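Local coordinates for protein involved in catabolism of external DNA (Legionella pneumophila subsp. pneumophila, PDB 2OO3) that probably methylates N6 of adenine 2030 in 23S ribosomal RNA, using S-adenosyl-L-methionine as the methyl donor, at residues A[10-14]-A[61-66]; A[225-229]-A[260-265]. One frame throughout, in Å; residues are numbered along the deposited sequence.

Contact 1: residues A[10-14]-A[61-66]; sequences HAGNF and EYKEGI
Gly12 and Ile66 join the two segments by a backbone hydrogen bond. Ile66 N donates to Gly12 O at 2.8 Å. The same oxygen takes two CA-H...O contacts. One is from Tyr62 CA at 3.5 Å and the other from Gly65 CA at 3.3 Å. One N-H and two weaker C-H groups thus gather on this oxygen of a buried glycine.

This is the tight part of the contact. Gly65 has no side chain, and its CA lies 3.7 Å from Phe14 N. Gly12 is also short of room. Ile66 CG2 and Tyr62 CB crowd it, and its backbone angles suit glycine. Asp16 accepts a bond from Gly12 N. Water 2 links the backbones here: it accepts from Phe14 N and donates weakly to Glu61 O.

The solvent side is looser and polar. His10 and Glu61 lie side by side and point the same way. His10 ND1 donates to Glu61 OE1 at 3.2 Å with an N-H...O angle of 169°. The carboxylate oxygen sits in the imidazole plane. ND1, however, meets that oxygen from above the carboxylate plane, 58° out of it. Glu61 CG is anti to its carbonyl carbon (chi1 -80°), and the extended chain carries the acid along Asn13 to His10. Its OE2 lies 3.5 Å from Asn13 CB. Water 1 bridges Ala11 O and Tyr62 N.

A type II turn, His10 to Asn13, leads into helix 14-30. Asn13 is its N-cap, with OD1 on Asp16 N. The 3-10 turn 61-64 docks against this start. The side chain of His20, predicted to bind S-adenosyl-L-methionine, is about 6 Å from Gly12, consistent with a lead-in that borders the cofactor pocket of a Rossmann-like methyltransferase.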
ATOM      1  N   HIS A  10       9.212   9.042  -7.197  1.00 22.56           N
ATOM      2  CA  HIS A  10       9.793   7.666  -7.024  1.00 22.72           C
ATOM      3  C   HIS A  10       8.877   6.543  -7.524  1.00 20.32           C
ATOM      4  O   HIS A  10       8.940   5.447  -6.977  1.00 20.26           O
ATOM      5  CB  HIS A  10      10.063   7.373  -5.534  1.00 23.82           C
ATOM      6  CG  HIS A  10      10.563   8.544  -4.747  1.00 28.82           C
ATOM      7  ND1 HIS A  10      11.899   8.870  -4.666  1.00 33.22           N
ATOM      8  CD2 HIS A  10       9.903   9.462  -3.996  1.00 33.84           C
ATOM      9  CE1 HIS A  10      12.043   9.945  -3.906  1.00 36.28           C
ATOM     10  NE2 HIS A  10      10.846  10.329  -3.492  1.00 36.29           N
ATOM     11  N   ALA A  11       8.018   6.800  -8.509  1.00 18.05           N
ATOM     12  CA  ALA A  11       6.980   5.821  -8.904  1.00 15.57           C
ATOM     13  C   ALA A  11       7.562   4.493  -9.357  1.00 13.65           C
ATOM     14  O   ALA A  11       8.445   4.438 -10.220  1.00 12.75           O
ATOM     15  CB  ALA A  11       6.087   6.381 -10.015  1.00 16.03           C
ATOM     16  N   GLY A  12       7.046   3.416  -8.800  1.00 11.78           N
ATOM     17  CA  GLY A  12       7.495   2.095  -9.208  1.00 10.56           C
ATOM     18  C   GLY A  12       8.802   1.668  -8.567  1.00 10.05           C
ATOM     19  O   GLY A  12       9.380   0.662  -8.998  1.00  9.77           O
ATOM     20  N   ASN A  13       9.273   2.409  -7.545  1.00  8.75           N
ATOM     21  CA  ASN A  13      10.468   1.969  -6.786  1.00  8.90           C
ATOM     22  C   ASN A  13      10.167   0.689  -5.966  1.00  8.97           C
ATOM     23  O   ASN A  13       9.021   0.190  -5.978  1.00  8.27           O
ATOM     24  CB  ASN A  13      11.080   3.107  -5.927  1.00  9.02           C
ATOM     25  CG  ASN A  13      10.218   3.482  -4.709  1.00 12.80           C
ATOM     26  OD1 ASN A  13       9.098   3.034  -4.572  1.00 13.31           O
ATOM     27  ND2 ASN A  13      10.766   4.312  -3.811  1.00 16.81           N
ATOM     28  N   PHE A  14      11.179   0.145  -5.276  1.00  7.68           N
ATOM     29  CA  PHE A  14      10.998  -1.116  -4.564  1.00  7.38           C
ATOM     30  C   PHE A  14       9.875  -1.038  -3.530  1.00  6.33           C
ATOM     31  O   PHE A  14       9.172  -2.042  -3.285  1.00  6.78           O
ATOM     32  CB  PHE A  14      12.333  -1.593  -3.924  1.00  7.73           C
ATOM     33  CG  PHE A  14      12.658  -0.903  -2.628  1.00  8.25           C
ATOM     34  CD1 PHE A  14      12.346  -1.502  -1.427  1.00 10.40           C
ATOM     35  CD2 PHE A  14      13.216   0.366  -2.617  1.00 10.00           C
ATOM     36  CE1 PHE A  14      12.634  -0.882  -0.213  1.00 12.39           C
ATOM     37  CE2 PHE A  14      13.513   1.005  -1.396  1.00  9.78           C
ATOM     38  CZ  PHE A  14      13.208   0.381  -0.204  1.00  8.88           C
ATOM     39  N   GLU A  61      13.838   5.553 -10.824  1.00 23.16           N
ATOM     40  CA  GLU A  61      13.864   4.609  -9.707  1.00 22.26           C
ATOM     41  C   GLU A  61      13.114   3.313 -10.035  1.00 19.79           C
ATOM     42  O   GLU A  61      13.413   2.260  -9.482  1.00 19.06           O
ATOM     43  CB  GLU A  61      13.343   5.241  -8.409  1.00 23.09           C
ATOM     44  CG  GLU A  61      14.404   6.103  -7.728  1.00 27.60           C
ATOM     45  CD  GLU A  61      14.162   6.367  -6.243  1.00 34.07           C
ATOM     46  OE1 GLU A  61      14.509   7.494  -5.805  1.00 37.02           O
ATOM     47  OE2 GLU A  61      13.668   5.465  -5.505  1.00 37.06           O
ATOM     48  N   TYR A  62      12.169   3.392 -10.964  1.00 17.37           N
ATOM     49  CA  TYR A  62      11.432   2.207 -11.379  1.00 16.32           C
ATOM     50  C   TYR A  62      12.312   1.097 -11.948  1.00 15.44           C
ATOM     51  O   TYR A  62      11.962  -0.078 -11.854  1.00 15.29           O
ATOM     52  CB  TYR A  62      10.320   2.575 -12.362  1.00 16.90           C
ATOM     53  CG  TYR A  62      10.776   2.801 -13.770  1.00 16.63           C
ATOM     54  CD1 TYR A  62      10.785   1.763 -14.686  1.00 15.31           C
ATOM     55  CD2 TYR A  62      11.186   4.066 -14.190  1.00 18.71           C
ATOM     56  CE1 TYR A  62      11.201   1.960 -15.999  1.00 17.47           C
ATOM     57  CE2 TYR A  62      11.610   4.276 -15.513  1.00 18.85           C
ATOM     58  CZ  TYR A  62      11.603   3.221 -16.401  1.00 19.16           C
ATOM     59  OH  TYR A  62      12.018   3.419 -17.706  1.00 23.55           O
ATOM     60  N   LYS A  63      13.442   1.460 -12.556  1.00 14.99           N
ATOM     61  CA  LYS A  63      14.410   0.461 -13.060  1.00 15.75           C
ATOM     62  C   LYS A  63      14.888  -0.557 -12.024  1.00 15.79           C
ATOM     63  O   LYS A  63      15.304  -1.667 -12.384  1.00 15.95           O
ATOM     64  CB  LYS A  63      15.607   1.166 -13.666  1.00 16.03           C
ATOM     65  CG  LYS A  63      15.207   2.006 -14.847  1.00 18.14           C
ATOM     66  CD  LYS A  63      16.372   2.786 -15.375  1.00 23.28           C
ATOM     67  CE  LYS A  63      17.229   1.947 -16.257  1.00 20.92           C
ATOM     68  NZ  LYS A  63      18.433   2.777 -16.482  1.00 23.37           N
ATOM     69  N   GLU A  64      14.813  -0.173 -10.749  1.00 15.81           N
ATOM     70  CA  GLU A  64      15.216  -1.037  -9.639  1.00 16.36           C
ATOM     71  C   GLU A  64      14.076  -1.520  -8.778  1.00 15.57           C
ATOM     72  O   GLU A  64      14.306  -2.136  -7.722  1.00 16.53           O
ATOM     73  CB  GLU A  64      16.189  -0.298  -8.752  1.00 16.76           C
ATOM     74  CG  GLU A  64      17.523  -0.138  -9.430  1.00 20.22           C
ATOM     75  CD  GLU A  64      18.518   0.545  -8.536  1.00 24.39           C
ATOM     76  OE1 GLU A  64      18.084   1.368  -7.667  1.00 24.68           O
ATOM     77  OE2 GLU A  64      19.724   0.250  -8.714  1.00 22.78           O
ATOM     78  N   GLY A  65      12.846  -1.222  -9.194  1.00 13.83           N
ATOM     79  CA  GLY A  65      11.706  -1.666  -8.440  1.00 11.09           C
ATOM     80  C   GLY A  65      10.920  -2.546  -9.355  1.00 10.96           C
ATOM     81  O   GLY A  65      11.251  -3.709  -9.528  1.00 10.56           O
ATOM     82  N   ILE A  66       9.869  -1.979  -9.942  1.00  9.44           N
ATOM     83  CA  ILE A  66       9.029  -2.708 -10.857  1.00  8.35           C
ATOM     84  C   ILE A  66       9.775  -3.308 -12.078  1.00  9.32           C
ATOM     85  O   ILE A  66       9.433  -4.398 -12.524  1.00  7.72           O
ATOM     86  CB  ILE A  66       7.801  -1.874 -11.331  1.00  8.00           C
ATOM     87  CG1 ILE A  66       6.857  -2.701 -12.222  1.00  5.64           C
ATOM     88  CG2 ILE A  66       8.218  -0.621 -12.096  1.00  6.40           C
ATOM     89  CD1 ILE A  66       6.412  -4.037 -11.603  1.00  6.50           C
TER
HETATM   90  O   HOH W   1      10.650   5.968 -11.273  1.00 15.61           O
HETATM   91  O   HOH W   2      13.671   1.202  -6.179  1.00 14.67           O

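Contact 2: residues A[225-229]-A[260-265]; sequences LHLNP and LTTYFN
The Phe264 ring meets Leu225 at its edge. Leu225 CD2 lies near the ring plane, 3.9 Å from Phe264 CD2. The two side chains cross at about a right angle. Leu227 CD2 approaches the ring obliquely and rests 3.6 Å from Phe264 CB. Phe14 and Val69 also touch Phe264, from helices 14-30 and 66-71.

Leu225 CG stands anti to the backbone N (chi1 178°), and both methyls reach the helix end. CD1 meets Thr261 CG2 at 3.9 Å, while CD2 also reaches Leu260 CD1 at 4.3 Å.

The Asn265 amide makes the polar link. ND2 donates to Leu227 O at 2.8 Å, with an N-H...O angle of 166°. The acceptor lies close to the amide plane. Water 3 accepts from Asn265 ND2 and donates to Asn228 O, so both amide protons can be used. Asn228 ND2 turns elsewhere, to Ser268 O and Ser270 OG.

Leu260 O accepts from both Tyr263 N and Phe264 N as helix 249-263 runs out. The contact is a helix end packed over the end of strand 220-226, next to the edge strand 270-275 of the main sheet, in the alpha/beta sandwich of a Rossmann-like methyltransferase.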
ATOM      1  N   LEU A 225      10.941  -5.108   4.210  1.00 10.17           N
ATOM      2  CA  LEU A 225      11.820  -5.504   3.124  1.00 10.87           C
ATOM      3  C   LEU A 225      13.010  -4.564   3.224  1.00 11.59           C
ATOM      4  O   LEU A 225      12.843  -3.350   3.225  1.00 11.42           O
ATOM      5  CB  LEU A 225      11.080  -5.307   1.786  1.00 10.06           C
ATOM      6  CG  LEU A 225      11.793  -5.596   0.466  1.00 12.77           C
ATOM      7  CD1 LEU A 225      12.185  -7.057   0.348  1.00 10.99           C
ATOM      8  CD2 LEU A 225      10.907  -5.211  -0.724  1.00 12.59           C
ATOM      9  N   HIS A 226      14.206  -5.122   3.301  1.00 12.05           N
ATOM     10  CA  HIS A 226      15.390  -4.340   3.524  1.00 13.09           C
ATOM     11  C   HIS A 226      16.381  -4.610   2.397  1.00 13.79           C
ATOM     12  O   HIS A 226      16.733  -5.770   2.108  1.00 12.47           O
ATOM     13  CB  HIS A 226      15.986  -4.677   4.883  1.00 14.10           C
ATOM     14  CG  HIS A 226      15.116  -4.286   6.031  1.00 15.83           C
ATOM     15  ND1 HIS A 226      14.859  -2.969   6.355  1.00 20.11           N
ATOM     16  CD2 HIS A 226      14.450  -5.032   6.939  1.00 19.30           C
ATOM     17  CE1 HIS A 226      14.060  -2.925   7.406  1.00 19.18           C
ATOM     18  NE2 HIS A 226      13.795  -4.163   7.778  1.00 19.58           N
ATOM     19  N   LEU A 227      16.819  -3.531   1.750  1.00 13.26           N
ATOM     20  CA  LEU A 227      17.764  -3.667   0.665  1.00 13.63           C
ATOM     21  C   LEU A 227      19.200  -3.977   1.139  1.00 13.32           C
ATOM     22  O   LEU A 227      19.980  -4.550   0.387  1.00 14.03           O
ATOM     23  CB  LEU A 227      17.770  -2.399  -0.186  1.00 13.89           C
ATOM     24  CG  LEU A 227      16.495  -2.035  -0.921  1.00 15.11           C
ATOM     25  CD1 LEU A 227      16.723  -0.691  -1.635  1.00 16.51           C
ATOM     26  CD2 LEU A 227      16.106  -3.125  -1.910  1.00 15.35           C
ATOM     27  N   ASN A 228      19.523  -3.570   2.358  1.00 11.78           N
ATOM     28  CA  ASN A 228      20.852  -3.728   2.963  1.00 12.02           C
ATOM     29  C   ASN A 228      22.006  -3.255   2.097  1.00 11.46           C
ATOM     30  O   ASN A 228      22.958  -4.022   1.870  1.00 11.00           O
ATOM     31  CB  ASN A 228      21.069  -5.153   3.474  1.00 11.92           C
ATOM     32  CG  ASN A 228      19.960  -5.591   4.419  1.00 13.02           C
ATOM     33  OD1 ASN A 228      19.615  -4.874   5.345  1.00 16.31           O
ATOM     34  ND2 ASN A 228      19.401  -6.756   4.180  1.00 11.62           N
ATOM     35  N   PRO A 229      21.945  -1.977   1.650  1.00 11.65           N
ATOM     36  CA  PRO A 229      23.029  -1.431   0.842  1.00 11.58           C
ATOM     37  C   PRO A 229      24.185  -1.216   1.828  1.00 12.25           C
ATOM     38  O   PRO A 229      23.975  -1.333   3.039  1.00 11.54           O
ATOM     39  CB  PRO A 229      22.467  -0.100   0.353  1.00 11.52           C
ATOM     40  CG  PRO A 229      21.487   0.326   1.394  1.00  9.71           C
ATOM     41  CD  PRO A 229      20.946  -0.937   2.003  1.00 12.07           C
ATOM     42  N   LEU A 260      10.721 -11.266  -3.884  1.00  8.41           N
ATOM     43  CA  LEU A 260      11.285  -9.918  -4.093  1.00  8.37           C
ATOM     44  C   LEU A 260      12.793  -9.792  -3.736  1.00  8.55           C
ATOM     45  O   LEU A 260      13.556  -9.060  -4.395  1.00  7.89           O
ATOM     46  CB  LEU A 260      10.442  -8.873  -3.342  1.00  7.78           C
ATOM     47  CG  LEU A 260       9.010  -8.731  -3.894  1.00  6.86           C
ATOM     48  CD1 LEU A 260       8.298  -7.661  -3.095  1.00  6.39           C
ATOM     49  CD2 LEU A 260       9.054  -8.352  -5.413  1.00  5.64           C
ATOM     50  N   THR A 261      13.225 -10.492  -2.692  1.00  9.69           N
ATOM     51  CA  THR A 261      14.632 -10.439  -2.305  1.00 10.24           C
ATOM     52  C   THR A 261      15.501 -11.109  -3.372  1.00 11.67           C
ATOM     53  O   THR A 261      16.707 -10.891  -3.375  1.00 13.05           O
ATOM     54  CB  THR A 261      14.931 -11.091  -0.951  1.00 10.59           C
ATOM     55  OG1 THR A 261      14.621 -12.486  -1.001  1.00 11.06           O
ATOM     56  CG2 THR A 261      14.125 -10.444   0.176  1.00  9.20           C
ATOM     57  N   THR A 262      14.915 -11.907  -4.270  1.00 11.44           N
ATOM     58  CA  THR A 262      15.699 -12.438  -5.395  1.00 12.98           C
ATOM     59  C   THR A 262      15.882 -11.394  -6.517  1.00 13.63           C
ATOM     60  O   THR A 262      16.757 -11.549  -7.353  1.00 14.18           O
ATOM     61  CB  THR A 262      15.123 -13.750  -5.995  1.00 13.34           C
ATOM     62  OG1 THR A 262      13.925 -13.487  -6.740  1.00 14.26           O
ATOM     63  CG2 THR A 262      14.835 -14.789  -4.900  1.00 13.60           C
ATOM     64  N   TYR A 263      15.054 -10.345  -6.533  1.00 13.71           N
ATOM     65  CA  TYR A 263      15.170  -9.262  -7.520  1.00 14.20           C
ATOM     66  C   TYR A 263      15.884  -8.028  -6.970  1.00 13.84           C
ATOM     67  O   TYR A 263      16.605  -7.359  -7.688  1.00 15.59           O
ATOM     68  CB  TYR A 263      13.783  -8.870  -8.081  1.00 14.44           C
ATOM     69  CG  TYR A 263      13.126  -9.979  -8.879  1.00 13.75           C
ATOM     70  CD1 TYR A 263      13.464 -10.193 -10.217  1.00 13.50           C
ATOM     71  CD2 TYR A 263      12.181 -10.820  -8.295  1.00 13.75           C
ATOM     72  CE1 TYR A 263      12.885 -11.219 -10.948  1.00 14.33           C
ATOM     73  CE2 TYR A 263      11.593 -11.868  -9.019  1.00 12.82           C
ATOM     74  CZ  TYR A 263      11.938 -12.053 -10.338  1.00 15.66           C
ATOM     75  OH  TYR A 263      11.341 -13.072 -11.071  1.00 17.32           O
ATOM     76  N   PHE A 264      15.697  -7.721  -5.700  1.00 13.48           N
ATOM     77  CA  PHE A 264      16.263  -6.491  -5.144  1.00 13.83           C
ATOM     78  C   PHE A 264      17.546  -6.809  -4.361  1.00 14.51           C
ATOM     79  O   PHE A 264      17.480  -7.483  -3.328  1.00 13.70           O
ATOM     80  CB  PHE A 264      15.251  -5.803  -4.233  1.00 12.52           C
ATOM     81  CG  PHE A 264      13.883  -5.537  -4.889  1.00 13.26           C
ATOM     82  CD1 PHE A 264      13.779  -5.185  -6.228  1.00 13.50           C
ATOM     83  CD2 PHE A 264      12.718  -5.580  -4.125  1.00 10.56           C
ATOM     84  CE1 PHE A 264      12.525  -4.926  -6.808  1.00 11.77           C
ATOM     85  CE2 PHE A 264      11.466  -5.343  -4.696  1.00 10.93           C
ATOM     86  CZ  PHE A 264      11.382  -5.011  -6.059  1.00  9.52           C
ATOM     87  N   ASN A 265      18.693  -6.313  -4.835  1.00 15.21           N
ATOM     88  CA  ASN A 265      20.015  -6.604  -4.204  1.00 15.62           C
ATOM     89  C   ASN A 265      20.172  -8.091  -3.834  1.00 16.07           C
ATOM     90  O   ASN A 265      20.394  -8.422  -2.676  1.00 15.88           O
ATOM     91  CB  ASN A 265      20.236  -5.727  -2.954  1.00 15.62           C
ATOM     92  CG  ASN A 265      21.733  -5.554  -2.601  1.00 16.97           C
ATOM     93  OD1 ASN A 265      22.616  -5.937  -3.378  1.00 17.83           O
ATOM     94  ND2 ASN A 265      22.008  -4.976  -1.433  1.00 14.14           N
TER
HETATM   95  O   HOH W   3      24.508  -4.439  -0.481  1.00 23.74           O

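How the contacts relate
Contact 1 comes first along the chain. It closes a long loop from the N-terminal turn, through helix 14-30 and strands 38-41 and 48-50, to the start of helix 66-71. Contact 2 opens much later. It closes a shorter loop from strand 220-226, through strand 237-243, to the end of helix 249-263. The two loops are in series and neither nest nor cross. The centres of contact 1 and contact 2 are about 12 Å apart, and the contacts touch in space. Phe14 CE2 lies 3.6 Å from Leu227 CD1, and Gly65 O packs on Phe264 CE1. Together they tie the N-terminal helix, the 61-66 turn and the C-terminal helix to the antiparallel, C-terminal half of the sheet.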